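Local coordinates for protein lipoxygenase (Cyanothece sp., PDB 5EK8) that probably inserts molecular oxygen into polyunsaturated fatty acids as a non-heme-iron 9R-lipoxygenase with a PLAT domain, at residues F9-A14 with K207-N212; L68-L73 with W482-R487; M275-D280 with L351-A356. All blocks are in the same frame, centred on the assembly; numbering follows the deposited sequence.

Contact 1 of 3, residues F9-A14 with K207-N212; sequences FDEIKA and KHTIAN
Glu11 sets its CG beside the backbone N and then bends at chi2 (-62°), which carries the carboxylate across Thr209 of the facing helix. Thr209 holds OG1 beside its backbone N (chi1 -61°), which leaves the CG2 methyl anti to that N and next to the glutamate stem. The two side chains cross at about a right angle. Glu11 CG rests 3.6 Å from Thr209 CG2, an aliphatic touch, and the carboxylate carbon Glu11 CD comes into van der Waals contact with Thr209 CB at 3.8 Å. No hydrogen bond links the segments. The polar ends are satisfied elsewhere: Glu11 OE1 makes a salt bridge to Lys205, one turn before Thr209, and Thr209 OG1 bonds to the carbonyl of the same lysine. One residue of helix 188-214 thus holds the carboxylate through its ammonium group and the hydroxyl through its backbone.

A second, looser touch borders the first. Ile210 reaches with CG1 to within 4.3 Å of Glu11 CB, while its CD1 comes 4.4 Å from Ile12 CG1, a light contact on the more exposed side. Thr209 is buried and also touches Ile609 of helix 608-623.

The axes of the two short segments come within 9.7 Å, with their N-to-C directions at 167°, and Glu11 and Ile210 have the nearest CA atoms, 7.6 Å apart. Together these values describe a nearly antiparallel helix pair, with the N-terminal helix 2-21 lying along the outer surface of helix 188-214.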
loop_
_atom_site.group_PDB
_atom_site.type_symbol
_atom_site.label_atom_id
_atom_site.label_comp_id
_atom_site.label_asym_id
_atom_site.label_seq_id
_atom_site.Cartn_x
_atom_site.Cartn_y
_atom_site.Cartn_z
ATOM N N PHE A 9 -2.899 3.254 31.819
ATOM C CA PHE A 9 -1.442 3.396 31.790
ATOM C C PHE A 9 -0.901 3.310 30.369
ATOM O O PHE A 9 0.141 3.882 30.058
ATOM C CB PHE A 9 -0.764 2.337 32.663
ATOM C CG PHE A 9 -0.890 2.591 34.140
ATOM C CD1 PHE A 9 -0.368 3.740 34.703
ATOM C CD2 PHE A 9 -1.516 1.672 34.967
ATOM C CE1 PHE A 9 -0.482 3.979 36.061
ATOM C CE2 PHE A 9 -1.633 1.901 36.329
ATOM C CZ PHE A 9 -1.115 3.058 36.877
ATOM N N ASP A 10 -1.608 2.587 29.507
ATOM C CA ASP A 10 -1.160 2.415 28.131
ATOM C C ASP A 10 -1.399 3.681 27.326
ATOM O O ASP A 10 -0.534 4.106 26.559
ATOM C CB ASP A 10 -1.861 1.227 27.460
ATOM C CG ASP A 10 -1.267 -0.118 27.864
ATOM O OD1 ASP A 10 -0.134 -0.144 28.400
ATOM O OD2 ASP A 10 -1.936 -1.148 27.624
ATOM N N GLU A 11 -2.579 4.271 27.490
ATOM C CA GLU A 11 -2.884 5.542 26.836
ATOM C C GLU A 11 -1.899 6.620 27.275
ATOM O O GLU A 11 -1.340 7.359 26.448
ATOM C CB GLU A 11 -4.318 5.981 27.143
ATOM C CG GLU A 11 -5.377 5.082 26.536
ATOM C CD GLU A 11 -5.320 5.066 25.018
ATOM O OE1 GLU A 11 -5.232 6.163 24.420
ATOM O OE2 GLU A 11 -5.349 3.958 24.429
ATOM N N ILE A 12 -1.679 6.691 28.585
ATOM C CA ILE A 12 -0.691 7.603 29.146
ATOM C C ILE A 12 0.691 7.391 28.537
ATOM O O ILE A 12 1.320 8.335 28.055
ATOM C CB ILE A 12 -0.604 7.436 30.669
ATOM C CG1 ILE A 12 -1.901 7.926 31.321
ATOM C CG2 ILE A 12 0.619 8.165 31.225
ATOM C CD1 ILE A 12 -2.057 7.494 32.752
ATOM N N LYS A 13 1.144 6.145 28.557
ATOM C CA LYS A 13 2.432 5.756 27.992
ATOM C C LYS A 13 2.597 6.238 26.555
ATOM O O LYS A 13 3.599 6.871 26.207
ATOM C CB LYS A 13 2.583 4.234 28.045
ATOM C CG LYS A 13 3.975 3.722 27.719
ATOM C CD LYS A 13 3.972 2.211 27.495
ATOM C CE LYS A 13 3.471 1.454 28.719
ATOM N NZ LYS A 13 3.583 -0.025 28.542
ATOM N N ALA A 14 1.596 5.943 25.731
ATOM C CA ALA A 14 1.598 6.357 24.332
ATOM C C ALA A 14 1.759 7.866 24.201
ATOM O O ALA A 14 2.606 8.352 23.433
ATOM C CB ALA A 14 0.317 5.899 23.645
ATOM N N LYS A 207 -7.873 10.882 25.939
ATOM C CA LYS A 207 -8.909 11.460 26.791
ATOM C C LYS A 207 -10.183 10.623 26.742
ATOM O O LYS A 207 -10.745 10.260 27.779
ATOM C CB LYS A 207 -9.216 12.895 26.365
ATOM C CG LYS A 207 -10.186 13.615 27.290
ATOM C CD LYS A 207 -10.929 14.733 26.572
ATOM C CE LYS A 207 -12.035 15.314 27.445
ATOM N NZ LYS A 207 -13.041 16.083 26.656
ATOM N N HIS A 208 -10.623 10.307 25.529
ATOM C CA HIS A 208 -11.854 9.551 25.348
ATOM C C HIS A 208 -11.751 8.153 25.937
ATOM O O HIS A 208 -12.668 7.688 26.615
ATOM C CB HIS A 208 -12.206 9.470 23.868
ATOM C CG HIS A 208 -12.501 10.798 23.250
ATOM N ND1 HIS A 208 -12.441 11.017 21.893
ATOM C CD2 HIS A 208 -12.865 11.978 23.808
ATOM C CE1 HIS A 208 -12.753 12.276 21.638
ATOM N NE2 HIS A 208 -13.011 12.881 22.784
ATOM N N THR A 209 -10.627 7.495 25.677
ATOM C CA THR A 209 -10.406 6.135 26.146
ATOM C C THR A 209 -10.433 6.070 27.664
ATOM O O THR A 209 -11.090 5.204 28.246
ATOM C CB THR A 209 -9.067 5.572 25.643
ATOM O OG1 THR A 209 -9.067 5.535 24.211
ATOM C CG2 THR A 209 -8.860 4.169 26.170
ATOM N N ILE A 210 -9.720 6.995 28.303
ATOM C CA ILE A 210 -9.680 7.051 29.760
ATOM C C ILE A 210 -11.068 7.367 30.304
ATOM O O ILE A 210 -11.474 6.831 31.332
ATOM C CB ILE A 210 -8.659 8.099 30.268
ATOM C CG1 ILE A 210 -7.260 7.769 29.745
ATOM C CG2 ILE A 210 -8.637 8.150 31.792
ATOM C CD1 ILE A 210 -6.170 8.607 30.363
ATOM N N ALA A 211 -11.800 8.221 29.594
ATOM C CA ALA A 211 -13.149 8.596 30.009
ATOM C C ALA A 211 -14.104 7.406 29.946
ATOM O O ALA A 211 -15.019 7.290 30.761
ATOM C CB ALA A 211 -13.671 9.736 29.148
ATOM N N ASN A 212 -13.883 6.527 28.973
ATOM C CA ASN A 212 -14.764 5.389 28.745
ATOM C C ASN A 212 -14.704 4.351 29.855
ATOM O O ASN A 212 -15.686 3.662 30.127
ATOM C CB ASN A 212 -14.432 4.731 27.407
ATOM C CG ASN A 212 -15.181 3.438 27.197
ATOM O OD1 ASN A 212 -16.390 3.443 26.975
ATOM N ND2 ASN A 212 -14.469 2.319 27.273
#

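Contact 2 of 3, residues L68-L73 with W482-R487; sequences LHNIEL and WVEIRR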
loop_
_atom_site.group_PDB
_atom_site.type_symbol
_atom_site.label_atom_id
_atom_site.label_comp_id
_atom_site.label_asym_id
_atom_site.label_seq_id
_atom_site.Cartn_x
_atom_site.Cartn_y
_atom_site.Cartn_z
ATOM N N LEU A 68 22.586 -13.158 -6.601
ATOM C CA LEU A 68 22.422 -11.746 -6.266
ATOM C C LEU A 68 23.192 -10.920 -7.289
ATOM O O LEU A 68 24.395 -10.707 -7.157
ATOM C CB LEU A 68 22.916 -11.456 -4.849
ATOM C CG LEU A 68 22.523 -10.121 -4.219
ATOM C CD1 LEU A 68 21.030 -10.056 -4.007
ATOM C CD2 LEU A 68 23.254 -9.915 -2.901
ATOM N N HIS A 69 22.480 -10.462 -8.310
ATOM C CA HIS A 69 23.099 -9.926 -9.514
ATOM C C HIS A 69 23.328 -8.420 -9.496
ATOM O O HIS A 69 22.513 -7.663 -8.969
ATOM C CB HIS A 69 22.234 -10.278 -10.717
ATOM C CG HIS A 69 20.821 -9.809 -10.588
ATOM N ND1 HIS A 69 19.846 -10.549 -9.948
ATOM C CD2 HIS A 69 20.216 -8.672 -11.000
ATOM C CE1 HIS A 69 18.705 -9.891 -9.982
ATOM N NE2 HIS A 69 18.901 -8.744 -10.613
ATOM N N ASN A 70 24.445 -8.004 -10.091
ATOM C CA ASN A 70 24.741 -6.596 -10.346
ATOM C C ASN A 70 24.639 -5.722 -9.103
ATOM O O ASN A 70 24.153 -4.592 -9.166
ATOM C CB ASN A 70 23.811 -6.046 -11.434
ATOM C CG ASN A 70 23.758 -6.932 -12.668
ATOM O OD1 ASN A 70 24.609 -7.799 -12.866
ATOM N ND2 ASN A 70 22.752 -6.713 -13.506
ATOM N N ILE A 71 25.085 -6.248 -7.969
ATOM C CA ILE A 71 25.046 -5.489 -6.731
ATOM C C ILE A 71 26.467 -5.112 -6.331
ATOM O O ILE A 71 27.412 -5.872 -6.561
ATOM C CB ILE A 71 24.339 -6.278 -5.604
ATOM C CG1 ILE A 71 23.834 -5.325 -4.520
ATOM C CG2 ILE A 71 25.241 -7.373 -5.034
ATOM C CD1 ILE A 71 22.711 -5.900 -3.699
ATOM N N GLU A 72 26.620 -3.918 -5.768
ATOM C CA GLU A 72 27.946 -3.396 -5.472
ATOM C C GLU A 72 28.533 -4.050 -4.232
ATOM O O GLU A 72 27.839 -4.284 -3.242
ATOM C CB GLU A 72 27.910 -1.873 -5.307
ATOM C CG GLU A 72 27.784 -1.121 -6.624
ATOM C CD GLU A 72 27.630 0.380 -6.445
ATOM O OE1 GLU A 72 28.252 0.945 -5.519
ATOM O OE2 GLU A 72 26.881 0.996 -7.234
ATOM N N LEU A 73 29.824 -4.349 -4.312
ATOM C CA LEU A 73 30.550 -4.964 -3.215
ATOM C C LEU A 73 31.772 -4.132 -2.866
ATOM O O LEU A 73 32.475 -3.642 -3.752
ATOM C CB LEU A 73 30.971 -6.388 -3.582
ATOM C CG LEU A 73 30.185 -7.571 -3.020
ATOM C CD1 LEU A 73 28.695 -7.290 -2.977
ATOM C CD2 LEU A 73 30.469 -8.795 -3.876
ATOM N N TRP A 482 18.232 -6.704 -19.568
ATOM C CA TRP A 482 16.904 -7.301 -19.548
ATOM C C TRP A 482 16.828 -8.480 -18.578
ATOM O O TRP A 482 15.747 -8.841 -18.097
ATOM C CB TRP A 482 16.516 -7.745 -20.960
ATOM C CG TRP A 482 15.145 -8.313 -21.051
ATOM C CD1 TRP A 482 14.802 -9.635 -21.071
ATOM C CD2 TRP A 482 13.920 -7.579 -21.136
ATOM N NE1 TRP A 482 13.440 -9.767 -21.160
ATOM C CE2 TRP A 482 12.875 -8.520 -21.202
ATOM C CE3 TRP A 482 13.606 -6.215 -21.160
ATOM C CZ2 TRP A 482 11.535 -8.144 -21.290
ATOM C CZ3 TRP A 482 12.274 -5.844 -21.245
ATOM C CH2 TRP A 482 11.256 -6.805 -21.313
ATOM N N VAL A 483 17.985 -9.070 -18.293
ATOM C CA VAL A 483 18.083 -10.177 -17.348
ATOM C C VAL A 483 17.465 -9.798 -16.004
ATOM O O VAL A 483 16.800 -10.614 -15.354
ATOM C CB VAL A 483 19.550 -10.608 -17.154
ATOM C CG1 VAL A 483 19.694 -11.540 -15.958
ATOM C CG2 VAL A 483 20.070 -11.269 -18.421
ATOM N N GLU A 484 17.669 -8.545 -15.609
ATOM C CA GLU A 484 17.069 -8.022 -14.389
ATOM C C GLU A 484 15.547 -8.076 -14.487
ATOM O O GLU A 484 14.873 -8.457 -13.532
ATOM C CB GLU A 484 17.543 -6.587 -14.117
ATOM C CG GLU A 484 19.018 -6.488 -13.750
ATOM C CD GLU A 484 19.384 -5.159 -13.104
ATOM O OE1 GLU A 484 18.528 -4.250 -13.075
ATOM O OE2 GLU A 484 20.533 -5.025 -12.623
ATOM N N ILE A 485 15.010 -7.711 -15.647
ATOM C CA ILE A 485 13.567 -7.787 -15.862
ATOM C C ILE A 485 13.076 -9.224 -15.744
ATOM O O ILE A 485 12.000 -9.476 -15.197
ATOM C CB ILE A 485 13.155 -7.226 -17.234
ATOM C CG1 ILE A 485 13.610 -5.769 -17.367
ATOM C CG2 ILE A 485 11.651 -7.354 -17.428
ATOM C CD1 ILE A 485 13.120 -4.860 -16.251
ATOM N N ARG A 486 13.872 -10.169 -16.236
ATOM C CA ARG A 486 13.489 -11.570 -16.123
ATOM C C ARG A 486 13.463 -12.032 -14.668
ATOM O O ARG A 486 12.513 -12.687 -14.246
ATOM C CB ARG A 486 14.423 -12.471 -16.932
ATOM C CG ARG A 486 13.989 -13.931 -16.915
ATOM C CD ARG A 486 14.830 -14.816 -17.819
ATOM N NE ARG A 486 14.303 -16.179 -17.842
ATOM C CZ ARG A 486 14.700 -17.129 -18.681
ATOM N NH1 ARG A 486 15.638 -16.879 -19.584
ATOM N NH2 ARG A 486 14.153 -18.334 -18.617
ATOM N N ARG A 487 14.501 -11.698 -13.905
ATOM C CA ARG A 487 14.554 -12.083 -12.493
ATOM C C ARG A 487 13.408 -11.452 -11.710
ATOM O O ARG A 487 12.825 -12.076 -10.818
ATOM C CB ARG A 487 15.897 -11.692 -11.880
ATOM C CG ARG A 487 17.064 -12.460 -12.468
ATOM C CD ARG A 487 16.886 -13.960 -12.266
ATOM N NE ARG A 487 17.851 -14.728 -13.043
ATOM C CZ ARG A 487 17.608 -15.220 -14.253
ATOM N NH1 ARG A 487 16.425 -15.028 -14.819
ATOM N NH2 ARG A 487 18.545 -15.905 -14.895
#
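Asn70 and Glu484 cross at a slant, the amide plane 32° from the carboxylate plane. Asn70 ND2 donates to Glu484 OE2 over 2.9 Å, with an N-H...O angle of 163°. The acceptor lies close to the amide plane, while the donor comes to OE2 on the anti side and somewhat out of the carboxylate plane. Glu484 can reach this far because its chain is extended beyond CG, bringing the carboxylate to the loop although its CB does not point there.

His69 is placed differently. Its CG takes the crowded position between the backbone N and the carbonyl carbon, sending the imidazole toward the helix. The ring is inclined 57° to the Glu484 carboxylate and touches the stem of that residue, His69 CD2 lying 3.7 Å from Glu484 CG. On the other side of NE2, His69 CE1 packs 3.8 Å from Arg487 CB, so two residues almost one helical turn apart border one imidazole. Both approaches are oblique to the ring. The Arg487 guanidinium is engaged in a salt bridge with Glu490 of its own helix.

The carboxylate is gripped by more than Asn70: the backbone N of Arg379 and of Asn381 bond to Glu484 OE1, and that of Lys380 to OE2. Four N-H donors would be expected to stabilise the ionised form. His69 NE2 is bonded to the Asn377 carbonyl.

The contact joins the helical part of the chain to an N-terminal antiparallel sheet, consistent with the PLAT domain of lipoxygenases. It has three members: the loop leading into strand 72-79 of that sheet, the start of helix 482-495, and, bonded to both, the turn that follows helix 337-377.

Contact 3 of 3, residues M275-D280 with L351-A356; sequences MSFIWD and LFDGEA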
loop_
_atom_site.group_PDB
_atom_site.type_symbol
_atom_site.label_atom_id
_atom_site.label_comp_id
_atom_site.label_asym_id
_atom_site.label_seq_id
_atom_site.Cartn_x
_atom_site.Cartn_y
_atom_site.Cartn_z
ATOM N N MET A 275 -25.398 -2.338 -7.031
ATOM C CA MET A 275 -24.171 -2.714 -6.346
ATOM C C MET A 275 -24.498 -3.649 -5.181
ATOM O O MET A 275 -25.416 -3.394 -4.397
ATOM C CB MET A 275 -23.414 -1.479 -5.858
ATOM C CG MET A 275 -22.042 -1.777 -5.249
ATOM S SD MET A 275 -20.700 -1.995 -6.440
ATOM C CE MET A 275 -20.863 -3.724 -6.888
ATOM N N SER A 276 -23.748 -4.742 -5.091
ATOM C CA SER A 276 -24.050 -5.796 -4.139
ATOM C C SER A 276 -22.938 -5.972 -3.124
ATOM O O SER A 276 -21.763 -6.083 -3.478
ATOM C CB SER A 276 -24.285 -7.124 -4.866
ATOM O OG SER A 276 -25.283 -7.007 -5.865
ATOM N N PHE A 277 -23.324 -6.009 -1.857
ATOM C CA PHE A 277 -22.416 -6.432 -0.810
ATOM C C PHE A 277 -23.047 -7.587 -0.042
ATOM O O PHE A 277 -24.010 -7.400 0.704
ATOM C CB PHE A 277 -22.075 -5.268 0.118
ATOM C CG PHE A 277 -21.311 -4.165 -0.560
ATOM C CD1 PHE A 277 -20.053 -4.404 -1.095
ATOM C CD2 PHE A 277 -21.848 -2.889 -0.663
ATOM C CE1 PHE A 277 -19.350 -3.400 -1.722
ATOM C CE2 PHE A 277 -21.149 -1.877 -1.288
ATOM C CZ PHE A 277 -19.896 -2.130 -1.817
ATOM N N ILE A 278 -22.502 -8.782 -0.258
ATOM C CA ILE A 278 -22.991 -9.999 0.384
ATOM C C ILE A 278 -21.881 -10.659 1.199
ATOM O O ILE A 278 -20.778 -10.883 0.700
ATOM C CB ILE A 278 -23.545 -11.008 -0.647
ATOM C CG1 ILE A 278 -24.911 -10.552 -1.164
ATOM C CG2 ILE A 278 -23.670 -12.384 -0.029
ATOM C CD1 ILE A 278 -24.844 -9.741 -2.431
ATOM N N TRP A 279 -22.186 -10.974 2.451
ATOM C CA TRP A 279 -21.174 -11.423 3.399
ATOM C C TRP A 279 -21.384 -12.870 3.833
ATOM O O TRP A 279 -20.827 -13.306 4.842
ATOM C CB TRP A 279 -21.165 -10.504 4.627
ATOM C CG TRP A 279 -21.206 -9.051 4.266
ATOM C CD1 TRP A 279 -22.320 -8.289 4.049
ATOM C CD2 TRP A 279 -20.083 -8.185 4.065
ATOM N NE1 TRP A 279 -21.959 -7.001 3.726
ATOM C CE2 TRP A 279 -20.591 -6.913 3.729
ATOM C CE3 TRP A 279 -18.697 -8.363 4.136
ATOM C CZ2 TRP A 279 -19.762 -5.823 3.467
ATOM C CZ3 TRP A 279 -17.875 -7.278 3.870
ATOM C CH2 TRP A 279 -18.411 -6.025 3.545
ATOM N N ASP A 280 -22.176 -13.613 3.064
ATOM C CA ASP A 280 -22.484 -15.006 3.397
ATOM C C ASP A 280 -21.224 -15.860 3.561
ATOM O O ASP A 280 -21.236 -16.879 4.258
ATOM C CB ASP A 280 -23.388 -15.625 2.331
ATOM C CG ASP A 280 -24.740 -14.952 2.253
ATOM O OD1 ASP A 280 -25.379 -15.015 1.182
ATOM O OD2 ASP A 280 -25.161 -14.351 3.263
ATOM N N LEU A 351 -18.074 1.145 3.333
ATOM C CA LEU A 351 -16.878 1.681 3.971
ATOM C C LEU A 351 -15.982 0.543 4.440
ATOM O O LEU A 351 -14.767 0.578 4.240
ATOM C CB LEU A 351 -17.229 2.593 5.150
ATOM C CG LEU A 351 -16.029 3.347 5.737
ATOM C CD1 LEU A 351 -15.701 4.545 4.883
ATOM C CD2 LEU A 351 -16.277 3.773 7.175
ATOM N N PHE A 352 -16.578 -0.467 5.067
ATOM C CA PHE A 352 -15.797 -1.623 5.487
ATOM C C PHE A 352 -15.223 -2.359 4.275
ATOM O O PHE A 352 -14.037 -2.713 4.263
ATOM C CB PHE A 352 -16.626 -2.582 6.338
ATOM C CG PHE A 352 -15.897 -3.850 6.687
ATOM C CD1 PHE A 352 -14.781 -3.814 7.511
ATOM C CD2 PHE A 352 -16.313 -5.070 6.178
ATOM C CE1 PHE A 352 -14.099 -4.973 7.830
ATOM C CE2 PHE A 352 -15.636 -6.235 6.494
ATOM C CZ PHE A 352 -14.526 -6.185 7.324
ATOM N N ASP A 353 -16.053 -2.577 3.257
ATOM C CA ASP A 353 -15.578 -3.202 2.027
ATOM C C ASP A 353 -14.468 -2.369 1.404
ATOM O O ASP A 353 -13.466 -2.901 0.923
ATOM C CB ASP A 353 -16.717 -3.375 1.024
ATOM C CG ASP A 353 -16.240 -3.922 -0.305
ATOM O OD1 ASP A 353 -16.086 -3.139 -1.262
ATOM O OD2 ASP A 353 -16.004 -5.139 -0.391
ATOM N N GLY A 354 -14.662 -1.054 1.422
ATOM C CA GLY A 354 -13.699 -0.124 0.869
ATOM C C GLY A 354 -12.357 -0.197 1.562
ATOM O O GLY A 354 -11.319 -0.139 0.914
ATOM N N GLU A 355 -12.369 -0.329 2.883
ATOM C CA GLU A 355 -11.118 -0.415 3.625
ATOM C C GLU A 355 -10.432 -1.760 3.438
ATOM O O GLU A 355 -9.225 -1.811 3.219
ATOM C CB GLU A 355 -11.344 -0.154 5.117
ATOM C CG GLU A 355 -11.621 1.299 5.463
ATOM C CD GLU A 355 -10.394 2.193 5.344
ATOM O OE1 GLU A 355 -10.324 3.194 6.092
ATOM O OE2 GLU A 355 -9.503 1.907 4.509
ATOM N N ALA A 356 -11.200 -2.842 3.537
ATOM C CA ALA A 356 -10.663 -4.190 3.333
ATOM C C ALA A 356 -10.133 -4.391 1.915
ATOM O O ALA A 356 -8.936 -4.586 1.714
ATOM C CB ALA A 356 -11.724 -5.235 3.639
#
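Phe277 and Asp353 have the nearest CA atoms, 8.1 Å apart, where strand 272-277 ends and its continuation passes a turn of the long helix 337-377. Alternate residues of the extended chain, Phe277 and Trp279, point toward the helix and meet two consecutive residues on it, Asp353 and Phe352.

Asp353 has CG anti to its backbone N (chi1 176°), which projects the carboxylate off the helix toward the phenyl ring of Phe277. The two side chains cross at about a right angle, with their planes 47° apart. Asp353 OD1 is 3.3 Å from Phe277 CE1, oblique to the ring, and accepts a hydrogen bond from Asn259 ND2. Trp279 comes in with the far end of its indole. Its CH2 lies 3.5 Å from Phe352 CD2, while CZ3 reaches the rim of the phenyl ring close to its plane. The six-membered ring of Trp279 and the Phe352 ring have centroids 5.5 Å apart and planes at 41°, an intermediate tilt. Trp279 CH2 also sits 4.0 Å from Asp353 CB, a methylene that touches both aromatic side chains of the strand side.

Met427 of helix 421-432 touches both Trp279 and Phe352, and Ile505 packs on Phe277 and Trp279. With an alanine here instead of Asp353, Asn259 would probably lose its acceptor and a gap would open beside the Phe277 ring.

The contact packs the end of a sheet strand against the helix that, less than two turns on, carries the iron ligand His359. All four touching residues are buried: a carboxylate lies against the Phe277 ring, beside a Trp279-Phe352 aromatic pair, and the rings alone would be unlikely to compensate a buried charge.

In the fold
Contacts 1 and 2 lie on opposite sides of the chain's centre, their centres about 50 Å apart, and their segments alternate along the sequence. Contact 3 falls within the span bridged by contact 2, with centres about 41 Å apart; contact 1 is nearer to it, at about 32 Å between centres, yet none of the three touches another. Contact 3 is the one close to the metals: the side chain of Asp353 is about 9 Å from that of the iron ligand His359, and that of Phe352 about 7 Å from the bound sodium. Helix 337-377 carries both the 351-356 segment and the iron ligands His359 and His364, and its end leads to the turn that meets contact 2.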